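Local structure of UlvanLyase-PL25 (Pseudoalteromonas sp. PLSV, 5UAS) at residues A39-P44 / G162-A167; G93-N98 / S435-K440; D216-W221 / C242-A247; G300-F305 / A323-G328. The protein cleaves ulvan, the sulfated rhamnose and uronic acid polysaccharide of green seaweed cell walls, as a beta-propeller lyase of polysaccharide lyase family 25. One frame throughout, in Å; residues are numbered along the deposited sequence.

Contact 1: residues A39-P44 / G162-A167. With BDP (beta-D-glucopyranuronic acid), chain C.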
loop_
_atom_site.group_PDB
_atom_site.type_symbol
_atom_site.label_atom_id
_atom_site.label_comp_id
_atom_site.label_asym_id
_atom_site.label_seq_id
_atom_site.Cartn_x
_atom_site.Cartn_y
_atom_site.Cartn_z
ATOM N N ALA A 39 -0.446 5.903 1.258
ATOM C CA ALA A 39 0.680 5.003 1.501
ATOM C C ALA A 39 0.670 3.948 0.403
ATOM O O ALA A 39 -0.350 3.693 -0.234
ATOM C CB ALA A 39 0.634 4.335 2.894
ATOM N N ILE A 40 1.837 3.355 0.173
ATOM C CA ILE A 40 1.941 2.353 -0.883
ATOM C C ILE A 40 1.165 1.096 -0.514
ATOM O O ILE A 40 0.637 0.406 -1.399
ATOM C CB ILE A 40 3.423 2.071 -1.174
ATOM C CG1 ILE A 40 4.007 3.222 -2.035
ATOM C CG2 ILE A 40 3.598 0.684 -1.842
ATOM C CD1 ILE A 40 5.520 3.287 -1.999
ATOM N N VAL A 41 0.989 0.829 0.781
ATOM C CA VAL A 41 0.360 -0.446 1.148
ATOM C C VAL A 41 -1.151 -0.423 0.913
ATOM O O VAL A 41 -1.735 -1.460 0.551
ATOM C CB VAL A 41 0.687 -0.844 2.592
ATOM C CG1 VAL A 41 -0.002 0.087 3.568
ATOM C CG2 VAL A 41 0.210 -2.282 2.859
ATOM N N GLN A 42 -1.822 0.727 1.084
ATOM C CA GLN A 42 -3.242 0.826 0.743
ATOM C C GLN A 42 -3.358 1.131 -0.746
ATOM O O GLN A 42 -3.238 2.286 -1.191
ATOM C CB GLN A 42 -3.938 1.877 1.607
ATOM C CG GLN A 42 -4.173 1.443 3.030
ATOM C CD GLN A 42 -3.086 1.863 4.003
ATOM O OE1 GLN A 42 -2.143 2.575 3.652
ATOM N NE2 GLN A 42 -3.223 1.432 5.233
ATOM N N HIS A 43 -3.579 0.092 -1.543
ATOM C CA HIS A 43 -3.534 0.282 -2.987
ATOM C C HIS A 43 -4.521 -0.660 -3.660
ATOM O O HIS A 43 -4.808 -1.749 -3.129
ATOM C CB HIS A 43 -2.113 -0.006 -3.517
ATOM C CG HIS A 43 -1.773 -1.459 -3.501
ATOM N ND1 HIS A 43 -1.860 -2.259 -4.621
ATOM C CD2 HIS A 43 -1.429 -2.275 -2.478
ATOM C CE1 HIS A 43 -1.538 -3.499 -4.298
ATOM N NE2 HIS A 43 -1.297 -3.543 -2.999
ATOM N N PRO A 44 -5.060 -0.281 -4.828
ATOM C CA PRO A 44 -4.891 1.035 -5.475
ATOM C C PRO A 44 -5.460 2.180 -4.666
ATOM O O PRO A 44 -6.560 2.059 -4.109
ATOM C CB PRO A 44 -5.687 0.882 -6.809
ATOM C CG PRO A 44 -5.832 -0.616 -6.997
ATOM C CD PRO A 44 -5.933 -1.166 -5.614
ATOM N N GLY A 162 -9.780 -6.064 10.259
ATOM C CA GLY A 162 -8.950 -5.854 9.088
ATOM C C GLY A 162 -8.050 -4.642 9.218
ATOM O O GLY A 162 -8.441 -3.621 9.811
ATOM N N THR A 163 -6.844 -4.763 8.663
ATOM C CA THR A 163 -5.927 -3.665 8.403
ATOM C C THR A 163 -5.271 -3.943 7.058
ATOM O O THR A 163 -4.991 -5.101 6.725
ATOM C CB THR A 163 -4.801 -3.518 9.470
ATOM O OG1 THR A 163 -5.303 -3.686 10.795
ATOM C CG2 THR A 163 -4.174 -2.126 9.382
ATOM N N TYR A 164 -5.000 -2.867 6.305
ATOM C CA TYR A 164 -4.206 -2.874 5.074
ATOM C C TYR A 164 -4.919 -3.495 3.886
ATOM O O TYR A 164 -4.439 -4.480 3.306
ATOM C CB TYR A 164 -2.844 -3.567 5.287
ATOM C CG TYR A 164 -2.056 -2.941 6.419
ATOM C CD1 TYR A 164 -1.730 -1.599 6.385
ATOM C CD2 TYR A 164 -1.721 -3.679 7.553
ATOM C CE1 TYR A 164 -0.998 -1.006 7.423
ATOM C CE2 TYR A 164 -1.017 -3.101 8.611
ATOM C CZ TYR A 164 -0.655 -1.749 8.527
ATOM O OH TYR A 164 0.032 -1.151 9.564
ATOM N N ASN A 165 -6.033 -2.885 3.496
ATOM C CA ASN A 165 -6.815 -3.339 2.349
ATOM C C ASN A 165 -6.061 -3.236 1.042
ATOM O O ASN A 165 -5.548 -2.169 0.683
ATOM C CB ASN A 165 -8.086 -2.501 2.251
ATOM C CG ASN A 165 -8.954 -2.682 3.439
ATOM O OD1 ASN A 165 -9.293 -3.811 3.814
ATOM N ND2 ASN A 165 -9.303 -1.584 4.071
ATOM N N GLN A 166 -6.070 -4.322 0.276
ATOM C CA GLN A 166 -5.479 -4.323 -1.048
ATOM C C GLN A 166 -6.443 -5.065 -1.943
ATOM O O GLN A 166 -6.721 -6.241 -1.704
ATOM C CB GLN A 166 -4.091 -4.963 -1.029
ATOM C CG GLN A 166 -3.252 -4.323 0.089
ATOM C CD GLN A 166 -1.910 -4.987 0.289
ATOM O OE1 GLN A 166 -1.178 -5.229 -0.661
ATOM N NE2 GLN A 166 -1.556 -5.208 1.529
ATOM N N ALA A 167 -6.990 -4.371 -2.935
ATOM C CA ALA A 167 -8.121 -4.880 -3.702
ATOM C C ALA A 167 -7.684 -5.171 -5.128
ATOM O O ALA A 167 -7.109 -4.305 -5.789
ATOM C CB ALA A 167 -9.274 -3.867 -3.695
HETATM C C1 BDP C . 0.699 0.569 14.871
HETATM C C2 BDP C . 2.142 1.051 14.602
HETATM C C3 BDP C . 2.726 0.101 13.604
HETATM C C4 BDP C . 1.913 0.010 12.366
HETATM C C5 BDP C . 0.517 -0.358 12.681
HETATM C C6 BDP C . 0.143 -1.878 12.732
HETATM O O2 BDP C . 2.103 2.398 14.116
HETATM O O3 BDP C . 3.040 -1.180 14.177
HETATM O O4 BDP C . 1.978 1.054 11.376
HETATM O O5 BDP C . -0.104 0.395 13.673
HETATM O O6A BDP C . 0.864 -2.728 12.199
HETATM O O6B BDP C . -0.918 -2.222 13.283
HETATM O O HOH W 1 -6.094 -0.284 4.963
#

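Contact 2: residues G93-N98 / S435-K440. With 83Y (3-O-sulfo-alpha-L-rhamnopyranose), chain B.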
loop_
_atom_site.group_PDB
_atom_site.type_symbol
_atom_site.label_atom_id
_atom_site.label_comp_id
_atom_site.label_asym_id
_atom_site.label_seq_id
_atom_site.Cartn_x
_atom_site.Cartn_y
_atom_site.Cartn_z
ATOM N N GLY A 93 -5.609 8.669 22.542
ATOM C CA GLY A 93 -4.639 7.928 21.763
ATOM C C GLY A 93 -3.943 8.822 20.747
ATOM O O GLY A 93 -3.964 10.049 20.830
ATOM N N LYS A 94 -3.315 8.172 19.770
ATOM C CA LYS A 94 -2.633 8.904 18.710
ATOM C C LYS A 94 -3.601 9.868 18.028
ATOM O O LYS A 94 -4.774 9.551 17.827
ATOM C CB LYS A 94 -2.048 7.915 17.705
ATOM C CG LYS A 94 -0.980 8.478 16.807
ATOM C CD LYS A 94 -0.157 7.358 16.167
ATOM C CE LYS A 94 0.869 7.917 15.174
ATOM N NZ LYS A 94 0.232 8.578 13.982
ATOM N N LYS A 95 -3.110 11.063 17.680
ATOM C CA LYS A 95 -3.979 12.043 17.036
ATOM C C LYS A 95 -4.594 11.470 15.762
ATOM O O LYS A 95 -5.821 11.488 15.597
ATOM C CB LYS A 95 -3.217 13.339 16.740
ATOM C CG LYS A 95 -4.126 14.429 16.171
ATOM C CD LYS A 95 -3.417 15.771 15.974
ATOM C CE LYS A 95 -4.372 16.801 15.362
ATOM N NZ LYS A 95 -3.674 18.051 14.910
ATOM N N PHE A 96 -3.754 10.967 14.846
ATOM C CA PHE A 96 -4.210 10.288 13.644
ATOM C C PHE A 96 -3.636 8.877 13.597
ATOM O O PHE A 96 -2.457 8.649 13.898
ATOM C CB PHE A 96 -3.815 11.082 12.382
ATOM C CG PHE A 96 -4.511 12.412 12.288
ATOM C CD1 PHE A 96 -5.864 12.466 11.978
ATOM C CD2 PHE A 96 -3.840 13.591 12.554
ATOM C CE1 PHE A 96 -6.526 13.685 11.924
ATOM C CE2 PHE A 96 -4.498 14.795 12.482
ATOM C CZ PHE A 96 -5.831 14.841 12.168
ATOM N N ASP A 97 -4.491 7.933 13.251
ATOM C CA ASP A 97 -4.114 6.533 13.167
ATOM C C ASP A 97 -3.520 6.203 11.794
ATOM O O ASP A 97 -2.413 5.653 11.715
ATOM C CB ASP A 97 -5.344 5.684 13.473
ATOM C CG ASP A 97 -5.059 4.218 13.399
ATOM O OD1 ASP A 97 -4.676 3.759 12.315
ATOM O OD2 ASP A 97 -5.249 3.536 14.415
ATOM N N ASN A 98 -4.242 6.531 10.714
ATOM C CA ASN A 98 -3.819 6.453 9.324
ATOM C C ASN A 98 -3.909 5.056 8.702
ATOM O O ASN A 98 -3.794 4.948 7.467
ATOM C CB ASN A 98 -2.376 6.945 9.108
ATOM C CG ASN A 98 -2.148 8.356 9.604
ATOM O OD1 ASN A 98 -2.881 9.285 9.261
ATOM N ND2 ASN A 98 -1.100 8.531 10.412
ATOM N N SER A 435 1.845 20.272 8.175
ATOM C CA SER A 435 1.339 19.850 9.465
ATOM C C SER A 435 0.553 18.567 9.249
ATOM O O SER A 435 0.637 17.932 8.191
ATOM C CB SER A 435 0.485 20.937 10.106
ATOM O OG SER A 435 -0.743 21.063 9.425
ATOM N N ASP A 436 -0.229 18.156 10.240
ATOM C CA ASP A 436 -0.984 16.928 10.064
ATOM C C ASP A 436 -2.439 17.165 9.674
ATOM O O ASP A 436 -3.221 16.211 9.673
ATOM C CB ASP A 436 -0.885 16.042 11.314
ATOM C CG ASP A 436 -1.380 16.719 12.561
ATOM O OD1 ASP A 436 -1.983 17.798 12.471
ATOM O OD2 ASP A 436 -1.170 16.150 13.656
ATOM N N GLU A 437 -2.816 18.398 9.313
ATOM C CA GLU A 437 -4.130 18.669 8.745
ATOM C C GLU A 437 -3.965 19.639 7.580
ATOM O O GLU A 437 -2.892 20.208 7.371
ATOM C CB GLU A 437 -5.093 19.214 9.801
ATOM C CG GLU A 437 -5.340 18.259 10.984
ATOM C CD GLU A 437 -6.366 18.821 11.965
ATOM O OE1 GLU A 437 -7.437 19.272 11.510
ATOM O OE2 GLU A 437 -6.102 18.836 13.190
ATOM N N GLY A 438 -5.031 19.797 6.794
ATOM C CA GLY A 438 -4.995 20.725 5.672
ATOM C C GLY A 438 -3.983 20.363 4.612
ATOM O O GLY A 438 -3.404 21.254 3.977
ATOM N N ILE A 439 -3.773 19.067 4.390
ATOM C CA ILE A 439 -2.683 18.580 3.558
ATOM C C ILE A 439 -3.078 18.634 2.087
ATOM O O ILE A 439 -4.125 18.105 1.687
ATOM C CB ILE A 439 -2.293 17.155 3.985
ATOM C CG1 ILE A 439 -1.719 17.206 5.406
ATOM C CG2 ILE A 439 -1.279 16.523 3.011
ATOM C CD1 ILE A 439 -1.403 15.796 5.938
ATOM N N LYS A 440 -2.246 19.296 1.275
ATOM C CA LYS A 440 -2.530 19.398 -0.148
ATOM C C LYS A 440 -2.204 18.099 -0.874
ATOM O O LYS A 440 -1.161 17.474 -0.651
ATOM C CB LYS A 440 -1.777 20.577 -0.775
ATOM C CG LYS A 440 -2.208 21.929 -0.210
ATOM C CD LYS A 440 -1.396 23.051 -0.883
ATOM C CE LYS A 440 -1.922 24.427 -0.445
ATOM N NZ LYS A 440 -1.695 24.692 0.994
HETATM C C1 83Y B . 2.735 0.839 10.185
HETATM C C2 83Y B . 2.176 1.825 9.173
HETATM C C3 83Y B . 2.399 3.278 9.634
HETATM C C4 83Y B . 3.853 3.560 10.028
HETATM C C5 83Y B . 4.356 2.473 10.958
HETATM C C6 83Y B . 5.861 2.630 11.184
HETATM O O1S 83Y B . 0.461 5.491 7.276
HETATM O O2 83Y B . 2.798 1.603 7.934
HETATM O O2S 83Y B . 0.872 5.989 9.690
HETATM O O3 83Y B . 2.004 4.133 8.580
HETATM O O3S 83Y B . -0.400 4.064 8.981
HETATM O O5 83Y B . 4.090 1.152 10.477
HETATM S S 83Y B . 0.692 4.972 8.635
HETATM O O4 83Y B . 3.944 4.802 10.758
#

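Contact 3: residues D216-W221 / C242-A247. With ZN (zinc ion), chain E.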
loop_
_atom_site.group_PDB
_atom_site.type_symbol
_atom_site.label_atom_id
_atom_site.label_comp_id
_atom_site.label_asym_id
_atom_site.label_seq_id
_atom_site.Cartn_x
_atom_site.Cartn_y
_atom_site.Cartn_z
ATOM N N ASP A 216 10.365 -15.116 23.007
ATOM C CA ASP A 216 9.097 -14.587 23.508
ATOM C C ASP A 216 8.557 -13.541 22.530
ATOM O O ASP A 216 8.442 -12.348 22.825
ATOM C CB ASP A 216 9.267 -14.011 24.905
ATOM C CG ASP A 216 9.516 -15.078 25.953
ATOM O OD1 ASP A 216 9.141 -16.246 25.726
ATOM O OD2 ASP A 216 10.079 -14.740 27.013
ATOM N N ALA A 217 8.228 -14.018 21.336
ATOM C CA ALA A 217 7.644 -13.185 20.302
ATOM C C ALA A 217 6.612 -13.993 19.540
ATOM O O ALA A 217 6.577 -15.223 19.619
ATOM C CB ALA A 217 8.713 -12.652 19.337
ATOM N N VAL A 218 5.778 -13.272 18.789
ATOM C CA VAL A 218 4.790 -13.842 17.880
ATOM C C VAL A 218 5.236 -13.559 16.455
ATOM O O VAL A 218 5.640 -12.428 16.144
ATOM C CB VAL A 218 3.396 -13.233 18.143
ATOM C CG1 VAL A 218 2.350 -13.805 17.195
ATOM C CG2 VAL A 218 2.999 -13.403 19.586
ATOM N N ASP A 219 5.127 -14.567 15.581
ATOM C CA ASP A 219 5.267 -14.344 14.141
ATOM C C ASP A 219 4.200 -13.382 13.617
ATOM O O ASP A 219 3.000 -13.605 13.802
ATOM C CB ASP A 219 5.145 -15.658 13.366
ATOM C CG ASP A 219 6.258 -16.627 13.639
ATOM O OD1 ASP A 219 7.384 -16.226 14.035
ATOM O OD2 ASP A 219 5.993 -17.827 13.438
ATOM N N SER A 220 4.643 -12.358 12.887
ATOM C CA SER A 220 3.781 -11.313 12.348
ATOM C C SER A 220 4.315 -10.899 10.986
ATOM O O SER A 220 5.501 -11.066 10.687
ATOM C CB SER A 220 3.725 -10.118 13.321
ATOM O OG SER A 220 2.816 -9.111 12.920
ATOM N N TRP A 221 3.437 -10.309 10.173
ATOM C CA TRP A 221 3.777 -10.110 8.764
ATOM C C TRP A 221 3.226 -8.808 8.227
ATOM O O TRP A 221 2.228 -8.277 8.715
ATOM C CB TRP A 221 3.213 -11.222 7.878
ATOM C CG TRP A 221 3.624 -12.585 8.267
ATOM C CD1 TRP A 221 2.895 -13.477 9.014
ATOM C CD2 TRP A 221 4.831 -13.269 7.896
ATOM N NE1 TRP A 221 3.579 -14.653 9.144
ATOM C CE2 TRP A 221 4.773 -14.555 8.477
ATOM C CE3 TRP A 221 5.958 -12.918 7.144
ATOM C CZ2 TRP A 221 5.805 -15.509 8.325
ATOM C CZ3 TRP A 221 6.975 -13.843 6.996
ATOM C CH2 TRP A 221 6.895 -15.140 7.584
ATOM N N CYS A 242 7.318 -9.732 16.598
ATOM C CA CYS A 242 6.360 -9.057 17.471
ATOM C C CYS A 242 6.657 -9.449 18.917
ATOM O O CYS A 242 6.107 -10.412 19.459
ATOM C CB CYS A 242 4.927 -9.386 17.065
ATOM S SG CYS A 242 3.700 -8.257 17.792
ATOM N N TRP A 243 7.531 -8.667 19.549
ATOM C CA TRP A 243 8.029 -8.988 20.883
ATOM C C TRP A 243 6.949 -8.798 21.939
ATOM O O TRP A 243 6.185 -7.825 21.912
ATOM C CB TRP A 243 9.231 -8.104 21.246
ATOM C CG TRP A 243 10.497 -8.409 20.514
ATOM C CD1 TRP A 243 11.050 -7.694 19.482
ATOM C CD2 TRP A 243 11.381 -9.510 20.757
ATOM N NE1 TRP A 243 12.223 -8.290 19.073
ATOM C CE2 TRP A 243 12.444 -9.408 19.834
ATOM C CE3 TRP A 243 11.378 -10.580 21.663
ATOM C CZ2 TRP A 243 13.503 -10.323 19.808
ATOM C CZ3 TRP A 243 12.430 -11.496 21.622
ATOM C CH2 TRP A 243 13.468 -11.363 20.700
ATOM N N ASP A 244 6.896 -9.729 22.884
ATOM C CA ASP A 244 6.093 -9.505 24.074
ATOM C C ASP A 244 6.634 -8.293 24.822
ATOM O O ASP A 244 7.811 -7.943 24.715
ATOM C CB ASP A 244 6.109 -10.743 24.987
ATOM C CG ASP A 244 5.504 -11.973 24.325
ATOM O OD1 ASP A 244 4.880 -11.828 23.248
ATOM O OD2 ASP A 244 5.660 -13.087 24.880
ATOM N N GLY A 245 5.767 -7.644 25.590
ATOM C CA GLY A 245 6.239 -6.580 26.453
ATOM C C GLY A 245 7.332 -7.067 27.389
ATOM O O GLY A 245 7.193 -8.124 28.007
ATOM N N GLY A 246 8.433 -6.322 27.489
ATOM C CA GLY A 246 9.536 -6.695 28.353
ATOM C C GLY A 246 10.478 -7.751 27.811
ATOM O O GLY A 246 11.481 -8.060 28.473
ATOM N N ALA A 247 10.194 -8.321 26.643
ATOM C CA ALA A 247 11.070 -9.315 26.048
ATOM C C ALA A 247 12.225 -8.619 25.339
ATOM O O ALA A 247 12.360 -7.391 25.367
ATOM C CB ALA A 247 10.289 -10.206 25.082
HETATM ZN ZN ZN E . 4.077 -6.233 16.960
#

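Contact 4: residues G300-F305 / A323-G328. With 83Y (3-O-sulfo-alpha-L-rhamnopyranose), chain B.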
loop_
_atom_site.group_PDB
_atom_site.type_symbol
_atom_site.label_atom_id
_atom_site.label_comp_id
_atom_site.label_asym_id
_atom_site.label_seq_id
_atom_site.Cartn_x
_atom_site.Cartn_y
_atom_site.Cartn_z
ATOM N N GLY A 300 19.667 -9.070 7.177
ATOM C CA GLY A 300 20.533 -9.107 8.343
ATOM C C GLY A 300 19.899 -8.379 9.510
ATOM O O GLY A 300 18.722 -8.572 9.842
ATOM N N GLU A 301 20.686 -7.509 10.138
ATOM C CA GLU A 301 20.180 -6.724 11.251
ATOM C C GLU A 301 19.405 -5.491 10.803
ATOM O O GLU A 301 18.811 -4.825 11.656
ATOM C CB GLU A 301 21.324 -6.306 12.174
ATOM C CG GLU A 301 22.026 -7.490 12.816
ATOM C CD GLU A 301 23.293 -7.098 13.544
ATOM O OE1 GLU A 301 23.484 -5.892 13.792
ATOM O OE2 GLU A 301 24.097 -7.996 13.861
ATOM N N LEU A 302 19.366 -5.192 9.504
ATOM C CA LEU A 302 18.622 -4.024 9.037
ATOM C C LEU A 302 17.131 -4.237 9.232
ATOM O O LEU A 302 16.606 -5.316 8.955
ATOM C CB LEU A 302 18.874 -3.750 7.557
ATOM C CG LEU A 302 20.314 -3.484 7.127
ATOM C CD1 LEU A 302 20.387 -3.223 5.631
ATOM C CD2 LEU A 302 20.904 -2.309 7.905
ATOM N N TRP A 303 16.449 -3.186 9.679
ATOM C CA TRP A 303 15.005 -3.219 9.873
ATOM C C TRP A 303 14.311 -2.783 8.592
ATOM O O TRP A 303 14.748 -1.834 7.926
ATOM C CB TRP A 303 14.580 -2.285 11.002
ATOM C CG TRP A 303 14.925 -2.692 12.408
ATOM C CD1 TRP A 303 15.959 -3.502 12.826
ATOM C CD2 TRP A 303 14.219 -2.299 13.598
ATOM N NE1 TRP A 303 15.925 -3.633 14.198
ATOM C CE2 TRP A 303 14.859 -2.917 14.689
ATOM C CE3 TRP A 303 13.086 -1.498 13.839
ATOM C CZ2 TRP A 303 14.431 -2.737 16.008
ATOM C CZ3 TRP A 303 12.653 -1.330 15.148
ATOM C CH2 TRP A 303 13.323 -1.947 16.213
ATOM N N THR A 304 13.214 -3.453 8.260
ATOM C CA THR A 304 12.584 -3.276 6.960
ATOM C C THR A 304 11.261 -2.536 7.081
ATOM O O THR A 304 10.652 -2.456 8.153
ATOM C CB THR A 304 12.349 -4.633 6.288
ATOM O OG1 THR A 304 11.659 -5.497 7.206
ATOM C CG2 THR A 304 13.683 -5.246 5.919
ATOM N N PHE A 305 10.827 -1.994 5.947
ATOM C CA PHE A 305 9.479 -1.490 5.775
ATOM C C PHE A 305 9.098 -1.875 4.359
ATOM O O PHE A 305 9.812 -1.525 3.418
ATOM C CB PHE A 305 9.407 0.039 5.999
ATOM C CG PHE A 305 8.023 0.587 5.934
ATOM C CD1 PHE A 305 7.189 0.490 7.038
ATOM C CD2 PHE A 305 7.559 1.215 4.783
ATOM C CE1 PHE A 305 5.893 0.947 6.995
ATOM C CE2 PHE A 305 6.261 1.713 4.728
ATOM C CZ PHE A 305 5.433 1.605 5.861
ATOM N N ALA A 323 14.833 -0.584 3.853
ATOM C CA ALA A 323 15.544 -1.112 5.014
ATOM C C ALA A 323 16.484 -0.055 5.557
ATOM O O ALA A 323 16.936 0.816 4.814
ATOM C CB ALA A 323 16.324 -2.382 4.643
ATOM N N GLY A 324 16.813 -0.155 6.846
ATOM C CA GLY A 324 17.703 0.830 7.434
ATOM C C GLY A 324 18.281 0.343 8.742
ATOM O O GLY A 324 17.758 -0.576 9.381
ATOM N N ILE A 325 19.374 0.983 9.140
ATOM C CA ILE A 325 20.055 0.638 10.378
ATOM C C ILE A 325 19.174 0.973 11.575
ATOM O O ILE A 325 18.573 2.058 11.652
ATOM C CB ILE A 325 21.408 1.359 10.447
ATOM C CG1 ILE A 325 22.340 0.827 9.350
ATOM C CG2 ILE A 325 22.037 1.200 11.821
ATOM C CD1 ILE A 325 23.432 1.834 8.895
ATOM N N ASP A 326 19.086 0.033 12.516
ATOM C CA ASP A 326 18.409 0.267 13.790
ATOM C C ASP A 326 19.258 1.198 14.641
ATOM O O ASP A 326 20.407 0.877 14.971
ATOM C CB ASP A 326 18.171 -1.060 14.516
ATOM C CG ASP A 326 17.661 -0.892 15.952
ATOM O OD1 ASP A 326 17.124 0.186 16.332
ATOM O OD2 ASP A 326 17.808 -1.871 16.717
ATOM N N LYS A 327 18.707 2.363 14.974
ATOM C CA LYS A 327 19.397 3.336 15.806
ATOM C C LYS A 327 18.863 3.374 17.230
ATOM O O LYS A 327 19.192 4.303 17.976
ATOM C CB LYS A 327 19.300 4.734 15.189
ATOM C CG LYS A 327 20.041 4.910 13.874
ATOM C CD LYS A 327 20.318 6.384 13.603
ATOM C CE LYS A 327 19.332 6.996 12.616
ATOM N NZ LYS A 327 20.030 7.514 11.398
ATOM N N GLY A 328 18.031 2.407 17.618
ATOM C CA GLY A 328 17.488 2.339 18.956
ATOM C C GLY A 328 16.101 2.935 19.115
ATOM O O GLY A 328 15.504 2.782 20.188
HETATM C C1 83Y B . 2.735 0.839 10.185
HETATM C C2 83Y B . 2.176 1.825 9.173
HETATM C C3 83Y B . 2.399 3.278 9.634
HETATM C C4 83Y B . 3.853 3.560 10.028
HETATM C C5 83Y B . 4.356 2.473 10.958
HETATM C C6 83Y B . 5.861 2.630 11.184
HETATM O O1S 83Y B . 0.461 5.491 7.276
HETATM O O2 83Y B . 2.798 1.603 7.934
HETATM O O2S 83Y B . 0.872 5.989 9.690
HETATM O O3 83Y B . 2.004 4.133 8.580
HETATM O O3S 83Y B . -0.400 4.064 8.981
HETATM O O5 83Y B . 4.090 1.152 10.477
HETATM S S 83Y B . 0.692 4.972 8.635
HETATM O O4 83Y B . 3.944 4.802 10.758
HETATM O O HOH W 2 20.219 -2.394 12.063
#

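Contact 1: residues A39-P44 / G162-A167
His43 and Gln166 meet through one hydrogen bond, from His43 NE2 to Gln166 OE1 at 2.9 Å, with the imidazole and amide planes 56° apart. The oxygen lies at the ring edge, near its plane. With CG set between the backbone N and the carbonyl carbon (chi1 72°), the ring of His43 turns this nitrogen to the glutamine, while Trp224 stacks on the ring. Gln166 OE1 also accepts from Ala225 N, and its NE2 donates to Ala223 O, so both ends of the amide are held. Val41 CG1 rests 3.7 Å from Tyr164 CD1. Gln42 NE2 comes within 3.6 Å of Tyr164 CD1, its amide plane inclined 40° to the ring, while Gln42 OE1 accepts from Lys101 NZ. Thr163 CG2 covers one face of the tyrosine ring. Tyr164, assigned as the proton acceptor of the lyase, has its OH 3.2 Å from O6A of the bound glucuronic acid. The packing of Val41, Gln42 and Thr163 round the ring probably steadies Tyr164, whose OH lies beside the substrate carboxylate.

Contact 2: residues G93-N98 / S435-K440
Lys95 reaches across to two acids at once, its NZ making salt bridges to Asp436 OD1 at 3.0 Å and Glu437 OE2 at 3.1 Å. The lysine chain is fully extended, CG anti to the backbone N (chi1 -175°), and meets Asp436 from the opposite direction but Glu437 at about a right angle. Asp436 OD1 receives the ammonium on its syn side, 22° out of the carboxylate plane, with a weak bond to OD2 beside it; Glu437 OE2 offers its anti lone pair. Beneath this network the Phe96 ring packs against the acids' carbon atoms, Phe96 CZ lying 3.7 Å from Glu437 CG. With an alanine at Asp436, Lys95 NZ would probably lose one of its two acids, and Phe96 CE2 its contact with the carboxylate carbon. On the other side of the loop, Lys94 NZ donates to Phe96 O at 2.7 Å. Asn98 ND2 bonds to sulfate oxygen O2S of the sulfated rhamnose at 3.3 Å, while Asn98 OD1 accepts from Gln58 NE2 and Asn36 N. The surface ion network probably helps to hold the outer end of a loop whose inner end bonds the sulfate through Asn98, while Lys101 and Asn36 also bond this sugar.

Contact 3: residues D216-W221 / C242-A247
Strands 217-227 and 232-243 pair antiparallel here as a hairpin of the beta-propeller, with Val218 and Cys242 as a hydrogen-bonded pair and Ala217 and Trp243 as the adjacent non-hydrogen-bonded pair. Val218 N donates to Cys242 O at 3.0 Å, Cys242 N returns a bond to Val218 O at 3.2 Å, and Asp244 N reaches Asp216 O at 3.0 Å in a nearly straight bond (172°). On one face of the sheet Ala217 CB packs 4.1 Å from Trp243 CE3, and Trp243 NE1 is hydrogen-bonded to Glu257 OE1. On the other face the Cys242 side chain, SG anti to the backbone N (chi1 -164°), sends its sulfur to the zinc ion at 2.2 Å. Cys242 CB passes 4.0 Å from Ser220 CB, while Ser220 OG is hydrogen-bonded to His184 O. His184, His240 and His254 complete this structural zinc site, and a thiolate in such a sphere would offset part of the metal's charge. Past the strand end, Asp244 lays its carboxyl group by Asp216 O, CG 3.3 Å from that oxygen, and Ala247 CB packs on Asp216 CB. Salt bridges to Arg185 and Arg211 hold the two oxygens of Asp244. A type II turn, Asp244 to Ala247, carries the chain out of the hairpin. Strand 204-211 flanks strand 217-227, with Arg211 touching Val218, while Trp221 packs on helix 287-293 at Ala290.

Contact 4: residues G300-F305 / A323-G328
Asp326 lays its carboxylate over one face of the Trp303 indole, at the open ends of a beta-propeller hairpin formed by strands 303-311 and 317-324. Asp326 CB makes a CH-pi contact, 3.7 Å from the centroid of the five-membered ring, and the carboxylate plane is inclined 33° to the indole. The acid gets there with CG anti to its own backbone N (chi1 171°). Its OD2 forms a salt bridge to Arg252 and its OD1 closes an Asx turn by accepting from Gly328 N at 2.7 Å. A leucine at Asp326 would probably leave Arg252 without this charge partner and Gly328 N without its acceptor. Trp303 and Gly324 form the hydrogen-bonded pair, joined by two backbone bonds, and Leu302 CD2 packs 3.7 Å from Ile325 CG1. A water bridges Glu301 O and Asp326 N where the strands part. Phe305, on the same strand as Trp303, turns its ring edge to the glycan, with Phe305 CE1 3.3 Å from O2 of the sulfated rhamnose.

Contact 1 lies about 4 Å from the centre of the chain, contacts 2, 3 and 4 about 18, 24 and 20 Å out. Contacts 1 and 2 touch, and their segments alternate along the sequence; 39-44 and 93-98 come first, 435-440 near the C-terminal end. Contacts 3 and 4, their centres about 17 Å apart, each join the two strands of a hairpin, 217-227 with 232-243 and 303-311 with 317-324; both fall between the segments of contact 2. Contacts 1 and 3 reach the same antiparallel sheet. Contacts 1, 2 and 4 bring distant parts of the propeller to one glycan pocket; contact 3 supplies a ligand of the nearby structural zinc, whose His184 and His254 probably also bind substrate.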